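Local structure of putative uncharacterized protein (Trypanosoma congolense, 4E40) at residues Cys19-Gln24 with Lys173-Ala178. The protein is probably a cell-surface receptor that binds the haptoglobin-hemoglobin complex for uptake of haem iron by the trypanosome. Residues are numbered along the deposited sequence; the frame is centred on the assembly and turned at random.
Sequences CELRAQ and KSLAAA
The amide end of Gln24 meets Ser174 at the start of helix 172-180, with Gln24 CD 3.6 Å from Ser174 OG. The amide O and N are probably exchanged in the model, so which of them faces Ser174 is uncertain. The carbon part of Gln24 is surer. Its CB already points toward helix 172-180. A chi1 of -61° places CG beside the backbone N, and the chain bends at chi2. CG so placed lies 4.1 Å from Ala178 CB, and Gln24 CB is 3.8 Å from Leu175 CD1.

Leu21, one turn earlier, completes the apolar patch. Leu21 CD1 touches Leu175 CD1 at 3.7 Å, and the two side chains pass at a slant. The same Leu21 methyl is 4.2 Å from Ala178 CB. Both leucines set CG anti to the backbone N, which carries their CD1 methyls into the gap between the helices. At Ala178 the backbones are close, its CA 5.4 Å from Leu21 CA. Leu175 also packs on Ile198 and Leu199 of helix 192-246.

Arg22 points away from this contact, and its NH1 hydrogen-bonds Ser141 OG of helix 82-147. Cys19 forms a disulfide with Cys162. The axes of segments 19-24 and 173-178 run roughly antiparallel, at 151°. The contact joins two short helices at one end of the elongated helical bundle of this haptoglobin-hemoglobin receptor.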
ATOM      1  N   CYS A  19       0.153 -25.423  21.754  1.00 18.60           N
ATOM      2  CA  CYS A  19       0.018 -26.054  20.405  1.00 19.57           C
ATOM      3  C   CYS A  19      -0.614 -25.061  19.447  1.00 19.15           C
ATOM      4  O   CYS A  19      -0.091 -24.811  18.345  1.00 19.07           O
ATOM      5  CB  CYS A  19      -0.887 -27.295  20.542  1.00 21.68           C
ATOM      6  SG  CYS A  19      -0.664 -28.332  19.075  1.00 29.78           S
ATOM      7  N   GLU A  20      -1.733 -24.439  19.890  1.00 17.98           N
ATOM      8  CA  GLU A  20      -2.403 -23.437  19.031  1.00 18.33           C
ATOM      9  C   GLU A  20      -1.486 -22.233  18.784  1.00 18.12           C
ATOM     10  O   GLU A  20      -1.439 -21.699  17.673  1.00 18.73           O
ATOM     11  CB  GLU A  20      -3.744 -22.979  19.616  1.00 20.14           C
ATOM     12  CG  GLU A  20      -4.475 -21.918  18.763  1.00 22.57           C
ATOM     13  CD  GLU A  20      -4.671 -22.341  17.318  1.00 27.06           C
ATOM     14  OE1 GLU A  20      -4.616 -23.572  17.030  1.00 29.85           O
ATOM     15  OE2 GLU A  20      -4.856 -21.466  16.440  1.00 25.41           O
ATOM     16  N   LEU A  21      -0.812 -21.748  19.822  1.00 16.09           N
ATOM     17  CA  LEU A  21       0.100 -20.615  19.656  1.00 15.48           C
ATOM     18  C   LEU A  21       1.187 -20.942  18.618  1.00 16.02           C
ATOM     19  O   LEU A  21       1.512 -20.097  17.782  1.00 17.17           O
ATOM     20  CB  LEU A  21       0.776 -20.258  20.979  1.00 15.86           C
ATOM     21  CG  LEU A  21       1.801 -19.123  20.989  1.00 16.47           C
ATOM     22  CD1 LEU A  21       1.207 -17.811  20.444  1.00 16.97           C
ATOM     23  CD2 LEU A  21       2.450 -18.886  22.352  1.00 16.90           C
ATOM     24  N   ARG A  22       1.767 -22.143  18.720  1.00 15.96           N
ATOM     25  CA  ARG A  22       2.823 -22.504  17.760  1.00 16.45           C
ATOM     26  C   ARG A  22       2.271 -22.477  16.333  1.00 16.99           C
ATOM     27  O   ARG A  22       2.980 -21.986  15.423  1.00 18.03           O
ATOM     28  CB  ARG A  22       3.366 -23.907  18.097  1.00 17.94           C
ATOM     29  CG  ARG A  22       4.643 -24.251  17.309  1.00 22.26           C
ATOM     30  CD  ARG A  22       4.308 -25.166  16.102  1.00 25.76           C
ATOM     31  NE  ARG A  22       3.666 -26.419  16.501  1.00 27.21           N
ATOM     32  CZ  ARG A  22       4.279 -27.496  17.052  1.00 27.51           C
ATOM     33  NH1 ARG A  22       5.602 -27.519  17.271  1.00 32.05           N
ATOM     34  NH2 ARG A  22       3.569 -28.572  17.395  1.00 28.75           N
ATOM     35  N   ALA A  23       1.072 -23.001  16.117  1.00 17.32           N
ATOM     36  CA  ALA A  23       0.449 -22.988  14.772  1.00 17.16           C
ATOM     37  C   ALA A  23       0.222 -21.563  14.276  1.00 18.29           C
ATOM     38  O   ALA A  23       0.465 -21.269  13.092  1.00 18.48           O
ATOM     39  CB  ALA A  23      -0.847 -23.772  14.718  1.00 19.59           C
ATOM     40  N   GLN A  24      -0.135 -20.654  15.210  1.00 17.23           N
ATOM     41  CA  GLN A  24      -0.290 -19.230  14.800  1.00 17.61           C
ATOM     42  C   GLN A  24       1.057 -18.589  14.437  1.00 17.22           C
ATOM     43  O   GLN A  24       1.169 -17.886  13.442  1.00 17.35           O
ATOM     44  CB  GLN A  24      -0.901 -18.388  15.925  1.00 19.04           C
ATOM     45  CG  GLN A  24      -2.296 -18.824  16.353  1.00 22.54           C
ATOM     46  CD  GLN A  24      -3.414 -18.125  15.717  1.00 23.51           C
ATOM     47  OE1 GLN A  24      -4.342 -18.795  15.195  1.00 34.07           O
ATOM     48  NE2 GLN A  24      -3.280 -16.852  15.539  1.00 18.48           N
ATOM     49  N   LYS A 173      -4.974 -10.060  15.497  1.00 14.88           N
ATOM     50  CA  LYS A 173      -6.002 -10.298  16.488  1.00 14.60           C
ATOM     51  C   LYS A 173      -6.000 -11.722  16.984  1.00 15.31           C
ATOM     52  O   LYS A 173      -6.037 -11.957  18.214  1.00 15.61           O
ATOM     53  CB  LYS A 173      -7.359  -9.943  15.852  1.00 16.67           C
ATOM     54  CG  LYS A 173      -8.515 -10.160  16.816  1.00 18.36           C
ATOM     55  CD  LYS A 173      -9.849  -9.816  16.110  1.00 19.08           C
ATOM     56  CE  LYS A 173     -11.025  -9.983  17.081  1.00 22.18           C
ATOM     57  NZ  LYS A 173     -12.292  -9.595  16.369  1.00 24.68           N
ATOM     58  N   SER A 174      -5.929 -12.698  16.067  1.00 15.05           N
ATOM     59  CA  SER A 174      -5.965 -14.062  16.566  1.00 14.21           C
ATOM     60  C   SER A 174      -4.663 -14.457  17.281  1.00 14.40           C
ATOM     61  O   SER A 174      -4.703 -15.200  18.262  1.00 15.54           O
ATOM     62  CB  SER A 174      -6.283 -15.084  15.415  1.00 15.96           C
ATOM     63  OG  SER A 174      -5.134 -15.178  14.542  1.00 16.70           O
ATOM     64  N   LEU A 175      -3.522 -13.894  16.871  1.00 14.49           N
ATOM     65  CA  LEU A 175      -2.293 -14.235  17.535  1.00 14.35           C
ATOM     66  C   LEU A 175      -2.319 -13.644  18.959  1.00 13.77           C
ATOM     67  O   LEU A 175      -1.878 -14.303  19.879  1.00 14.62           O
ATOM     68  CB  LEU A 175      -1.117 -13.720  16.709  1.00 15.54           C
ATOM     69  CG  LEU A 175       0.243 -13.915  17.389  1.00 15.94           C
ATOM     70  CD1 LEU A 175       0.553 -15.405  17.690  1.00 17.55           C
ATOM     71  CD2 LEU A 175       1.321 -13.307  16.484  1.00 16.24           C
ATOM     72  N   ALA A 176      -2.772 -12.375  19.044  1.00 14.70           N
ATOM     73  CA  ALA A 176      -2.845 -11.785  20.406  1.00 14.80           C
ATOM     74  C   ALA A 176      -3.754 -12.595  21.315  1.00 14.99           C
ATOM     75  O   ALA A 176      -3.408 -12.791  22.505  1.00 15.47           O
ATOM     76  CB  ALA A 176      -3.321 -10.335  20.286  1.00 15.51           C
ATOM     77  N   ALA A 177      -4.901 -13.085  20.788  1.00 14.73           N
ATOM     78  CA  ALA A 177      -5.792 -13.914  21.635  1.00 14.73           C
ATOM     79  C   ALA A 177      -5.061 -15.182  22.106  1.00 14.96           C
ATOM     80  O   ALA A 177      -5.169 -15.639  23.253  1.00 15.93           O
ATOM     81  CB  ALA A 177      -7.059 -14.281  20.863  1.00 15.14           C
ATOM     82  N   ALA A 178      -4.278 -15.794  21.190  1.00 14.69           N
ATOM     83  CA  ALA A 178      -3.568 -17.061  21.511  1.00 15.02           C
ATOM     84  C   ALA A 178      -2.477 -16.796  22.553  1.00 14.99           C
ATOM     85  O   ALA A 178      -2.298 -17.609  23.494  1.00 16.28           O
ATOM     86  CB  ALA A 178      -2.953 -17.611  20.221  1.00 15.59           C
TER